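Side-chain contacts in FACT complex subunit SPT16 (Ashbya gossypii, PDB 6A8M), which probably acts in the FACT complex as a histone chaperone that destabilises and restores nucleosomes during transcription, with roles in DNA replication and repair: residues K194-N197 and L198-D201; E372-S376 and Q377-N381. All blocks are in the same frame, centred on the assembly; numbering follows the deposited sequence.

Contact 1: residues K194-N197 and L198-D201; sequences KFMN and LLSD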
loop_
_atom_site.group_PDB
_atom_site.type_symbol
_atom_site.label_atom_id
_atom_site.label_comp_id
_atom_site.label_asym_id
_atom_site.label_seq_id
_atom_site.Cartn_x
_atom_site.Cartn_y
_atom_site.Cartn_z
ATOM N N LYS A 194 -3.808 -16.178 6.278
ATOM C CA LYS A 194 -4.936 -16.808 6.964
ATOM C C LYS A 194 -6.217 -16.663 6.162
ATOM O O LYS A 194 -7.029 -17.592 6.106
ATOM C CB LYS A 194 -5.150 -16.190 8.341
ATOM C CG LYS A 194 -4.034 -16.448 9.314
ATOM C CD LYS A 194 -3.860 -17.927 9.518
ATOM C CE LYS A 194 -3.219 -18.187 10.837
ATOM N NZ LYS A 194 -3.216 -19.651 11.104
ATOM N N PHE A 195 -6.436 -15.486 5.590
ATOM C CA PHE A 195 -7.641 -15.254 4.805
ATOM C C PHE A 195 -7.592 -15.964 3.459
ATOM O O PHE A 195 -8.637 -16.420 2.973
ATOM C CB PHE A 195 -7.881 -13.747 4.672
ATOM C CG PHE A 195 -8.431 -13.155 5.936
ATOM C CD1 PHE A 195 -9.772 -13.321 6.245
ATOM C CD2 PHE A 195 -7.607 -12.530 6.849
ATOM C CE1 PHE A 195 -10.295 -12.842 7.446
ATOM C CE2 PHE A 195 -8.119 -12.048 8.042
ATOM C CZ PHE A 195 -9.461 -12.200 8.339
ATOM N N MET A 196 -6.410 -16.094 2.841
ATOM C CA MET A 196 -6.340 -16.929 1.640
ATOM C C MET A 196 -6.691 -18.380 1.968
ATOM O O MET A 196 -7.388 -19.053 1.188
ATOM C CB MET A 196 -4.953 -16.830 0.985
ATOM C CG MET A 196 -4.843 -17.593 -0.350
ATOM S SD MET A 196 -6.081 -17.117 -1.590
ATOM C CE MET A 196 -5.436 -15.534 -2.114
ATOM N N ASN A 197 -6.238 -18.876 3.126
ATOM C CA ASN A 197 -6.629 -20.219 3.550
ATOM C C ASN A 197 -8.143 -20.338 3.682
ATOM O O ASN A 197 -8.735 -21.331 3.240
ATOM C CB ASN A 197 -5.972 -20.595 4.873
ATOM C CG ASN A 197 -6.425 -21.973 5.346
ATOM O OD1 ASN A 197 -6.115 -22.973 4.706
ATOM N ND2 ASN A 197 -7.214 -22.023 6.423
ATOM N N LEU A 198 -8.779 -19.351 4.328
ATOM C CA LEU A 198 -10.232 -19.375 4.487
ATOM C C LEU A 198 -10.907 -19.333 3.136
ATOM O O LEU A 198 -11.913 -20.014 2.910
ATOM C CB LEU A 198 -10.709 -18.179 5.303
ATOM C CG LEU A 198 -10.567 -18.158 6.809
ATOM C CD1 LEU A 198 -11.094 -16.822 7.287
ATOM C CD2 LEU A 198 -11.338 -19.314 7.450
ATOM N N LEU A 199 -10.361 -18.519 2.234
ATOM C CA LEU A 199 -10.910 -18.403 0.897
ATOM C C LEU A 199 -10.853 -19.739 0.179
ATOM O O LEU A 199 -11.826 -20.157 -0.452
ATOM C CB LEU A 199 -10.142 -17.346 0.116
ATOM C CG LEU A 199 -10.767 -16.924 -1.203
ATOM C CD1 LEU A 199 -10.321 -15.495 -1.488
ATOM C CD2 LEU A 199 -10.345 -17.852 -2.342
ATOM N N SER A 200 -9.701 -20.402 0.223
ATOM C CA SER A 200 -9.594 -21.686 -0.462
ATOM C C SER A 200 -10.630 -22.674 0.070
ATOM O O SER A 200 -11.305 -23.351 -0.708
ATOM C CB SER A 200 -8.185 -22.253 -0.318
ATOM O OG SER A 200 -8.125 -23.564 -0.880
ATOM N N ASP A 201 -10.770 -22.772 1.399
ATOM C CA ASP A 201 -11.718 -23.724 1.978
ATOM C C ASP A 201 -13.141 -23.445 1.519
ATOM O O ASP A 201 -13.897 -24.381 1.221
ATOM C CB ASP A 201 -11.654 -23.687 3.506
ATOM C CG ASP A 201 -10.423 -24.358 4.047
ATOM O OD1 ASP A 201 -9.672 -24.956 3.242
ATOM O OD2 ASP A 201 -10.200 -24.284 5.276
HETATM O O HOH W 1 -8.231 -25.163 6.791
#

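Contact 2: residues E372-S376 and Q377-N381; sequences EFRDS and QFVLN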
loop_
_atom_site.group_PDB
_atom_site.type_symbol
_atom_site.label_atom_id
_atom_site.label_comp_id
_atom_site.label_asym_id
_atom_site.label_seq_id
_atom_site.Cartn_x
_atom_site.Cartn_y
_atom_site.Cartn_z
ATOM N N GLU A 372 1.062 2.642 1.476
ATOM C CA GLU A 372 0.288 2.704 0.240
ATOM C C GLU A 372 0.236 1.303 -0.351
ATOM O O GLU A 372 1.278 0.649 -0.486
ATOM C CB GLU A 372 0.935 3.676 -0.746
ATOM C CG GLU A 372 0.101 4.049 -1.952
ATOM C CD GLU A 372 0.696 5.244 -2.687
ATOM O OE1 GLU A 372 -0.027 5.898 -3.448
ATOM O OE2 GLU A 372 1.892 5.528 -2.490
ATOM N N PHE A 373 -0.967 0.836 -0.691
ATOM C CA PHE A 373 -1.088 -0.519 -1.227
ATOM C C PHE A 373 -0.327 -0.671 -2.537
ATOM O O PHE A 373 0.401 -1.662 -2.736
ATOM C CB PHE A 373 -2.550 -0.918 -1.445
ATOM C CG PHE A 373 -2.674 -2.291 -1.980
ATOM C CD1 PHE A 373 -2.420 -3.374 -1.153
ATOM C CD2 PHE A 373 -2.966 -2.524 -3.327
ATOM C CE1 PHE A 373 -2.481 -4.666 -1.633
ATOM C CE2 PHE A 373 -3.020 -3.823 -3.805
ATOM C CZ PHE A 373 -2.776 -4.888 -2.955
ATOM N N ARG A 374 -0.456 0.304 -3.431
ATOM C CA ARG A 374 0.248 0.302 -4.711
ATOM C C ARG A 374 0.900 1.661 -4.918
ATOM O O ARG A 374 0.211 2.679 -5.073
ATOM C CB ARG A 374 -0.699 -0.029 -5.868
ATOM C CG ARG A 374 0.030 -0.135 -7.229
ATOM C CD ARG A 374 -0.960 -0.351 -8.351
ATOM N NE ARG A 374 -0.285 -0.645 -9.624
ATOM C CZ ARG A 374 0.163 -1.854 -9.970
ATOM N NH1 ARG A 374 0.031 -2.887 -9.146
ATOM N NH2 ARG A 374 0.763 -2.024 -11.155
ATOM N N ASP A 375 2.228 1.679 -4.881
ATOM C CA ASP A 375 2.988 2.898 -5.147
ATOM C C ASP A 375 3.167 3.025 -6.651
ATOM O O ASP A 375 4.030 2.374 -7.254
ATOM C CB ASP A 375 4.318 2.849 -4.416
ATOM C CG ASP A 375 5.088 4.156 -4.509
ATOM O OD1 ASP A 375 4.817 4.984 -5.414
ATOM O OD2 ASP A 375 6.007 4.324 -3.685
ATOM N N SER A 376 2.359 3.899 -7.265
ATOM C CA SER A 376 2.387 4.090 -8.707
ATOM C C SER A 376 3.674 4.715 -9.202
ATOM O O SER A 376 3.916 4.707 -10.410
ATOM C CB SER A 376 1.211 4.959 -9.127
ATOM O OG SER A 376 0.009 4.293 -8.780
ATOM N N GLN A 377 4.478 5.277 -8.303
ATOM C CA GLN A 377 5.800 5.785 -8.625
ATOM C C GLN A 377 6.846 4.686 -8.695
ATOM O O GLN A 377 7.993 4.975 -9.030
ATOM C CB GLN A 377 6.244 6.800 -7.566
ATOM C CG GLN A 377 5.272 7.934 -7.321
ATOM C CD GLN A 377 5.133 8.814 -8.532
ATOM O OE1 GLN A 377 6.126 9.154 -9.182
ATOM N NE2 GLN A 377 3.900 9.186 -8.855
ATOM N N PHE A 378 6.497 3.456 -8.344
ATOM C CA PHE A 378 7.470 2.360 -8.317
ATOM C C PHE A 378 6.734 1.090 -8.735
ATOM O O PHE A 378 6.653 0.116 -8.001
ATOM C CB PHE A 378 8.112 2.260 -6.934
ATOM C CG PHE A 378 9.462 1.573 -6.902
ATOM C CD1 PHE A 378 9.720 0.432 -7.658
ATOM C CD2 PHE A 378 10.465 2.052 -6.074
ATOM C CE1 PHE A 378 10.971 -0.212 -7.608
ATOM C CE2 PHE A 378 11.717 1.436 -6.021
ATOM C CZ PHE A 378 11.983 0.309 -6.789
ATOM N N VAL A 379 6.142 1.121 -9.946
ATOM C CA VAL A 379 5.532 -0.050 -10.562
ATOM C C VAL A 379 6.608 -0.818 -11.312
ATOM O O VAL A 379 7.479 -0.219 -11.962
ATOM C CB VAL A 379 4.376 0.359 -11.496
ATOM C CG1 VAL A 379 3.845 -0.828 -12.242
ATOM C CG2 VAL A 379 3.217 0.981 -10.676
ATOM N N LEU A 380 6.552 -2.155 -11.235
ATOM C CA LEU A 380 7.578 -2.987 -11.855
ATOM C C LEU A 380 7.188 -3.240 -13.306
ATOM O O LEU A 380 6.679 -4.299 -13.672
ATOM C CB LEU A 380 7.756 -4.281 -11.068
ATOM C CG LEU A 380 8.129 -4.078 -9.595
ATOM C CD1 LEU A 380 8.233 -5.427 -8.857
ATOM C CD2 LEU A 380 9.442 -3.309 -9.481
ATOM N N ASN A 381 7.421 -2.223 -14.146
ATOM C CA ASN A 381 7.093 -2.289 -15.563
ATOM C C ASN A 381 8.292 -1.824 -16.383
ATOM O O ASN A 381 9.322 -1.398 -15.835
ATOM C CB ASN A 381 5.846 -1.451 -15.862
ATOM C CG ASN A 381 6.025 0.020 -15.521
ATOM O OD1 ASN A 381 7.134 0.551 -15.515
ATOM N ND2 ASN A 381 4.913 0.699 -15.262
HETATM O O HOH W 2 6.267 3.377 -11.761
#

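Contact 1: residues K194-N197 and L198-D201
Phe195 and Leu198 sit one helical turn apart and run side by side, pointing the same way. Leu198 CD1 lies 3.9 Å from Phe195 CD1 and meets the ring obliquely. Both side chains have CG anti to the carbonyl carbon (chi1 -76° for Phe195, -78° for Leu198), which leans them in the same direction. Phe195 is buried and also meets the ring of Trp256 edge-to-face. Next to this pair, Met196 SD approaches Leu199 CD2 at 4.4 Å, a looser apolar contact.

The polar face is built from Asn197 and Asp201. Their amide and carboxylate planes are turned 74° apart, and Asn197 ND2 stays 3.9 Å from Asp201 OD2. A water closes the gap. It donates to Asp201 OD2 at 2.6 Å and accepts a weak bond from Asn197 ND2 at 3.3 Å. Lys194, a turn before Leu198, sends its amine to a salt bridge with Glu238.

The backbone bond Ser200 N to Met196 O, 2.8 Å, is one of four regular i to i+4 bonds here. The arrangement is that of an amphipathic alpha helix packed on strands 285-295 and 298-308 of the M24-type domain.

Contact 2: residues E372-S376 and Q377-N381
Phe378 N donates to Asp375 O at 2.9 Å and closes a type I beta turn from Asp375 to Phe378. The donor stands above the carbonyl plane, 51° out of it. A second bond reinforces the turn. Gln377 N donates to Asp375 OD1 at 2.9 Å, reaching it on the anti side of the carboxylate. This is an Asx turn nested in the beta turn. Asp375 has CG anti to its own N (chi1 -173°), which carries OD1 to the N-H of Gln377, two residues on. Gln377 CB also comes within 3.2 Å of the same OD1. The other oxygen, OD2, bonds to Ser171 OG in helix 167-174, so each carboxylate oxygen has a partner.

A water ties the turn to the strand that follows. It donates to Ser376 O and accepts from Val379 N at 2.9 Å. Both methyls of Val379 meet the end of Arg374. CG1 is 3.5 Å from Arg374 NH2, oblique to the guanidinium, and CG2 also lies 3.8 Å from Ser376 CA. The extended Arg374 chain carries that group across Val379, where NH2 also bonds to Asn364 OD1.

The chemistry implies that one aspartate braces the turn with its backbone and side-chain oxygens. Its two carboxylate bonds should limit rotation of the group, and may favour the charged form.

Contact 1 and contact 2 do not touch. Their centres are 26 Å apart and their nearest atoms about 11 Å. Both fall within the M24 peptidase-like part of this N-terminal domain, one on a helix and the other on a turn before an edge strand. Residues 194-201 belong to the long helix 179-208, which packs on strands 285-295 and 298-308. Residues 372-378 lead into strand 379-381, an outermost strand of the antiparallel sheet that also holds strand 394-405. The chain offers an indirect tie: helix 167-174, which receives Asp375 and Gln377 of contact 2, comes just before the helix of contact 1. Neither contact includes a metal or a bound ligand.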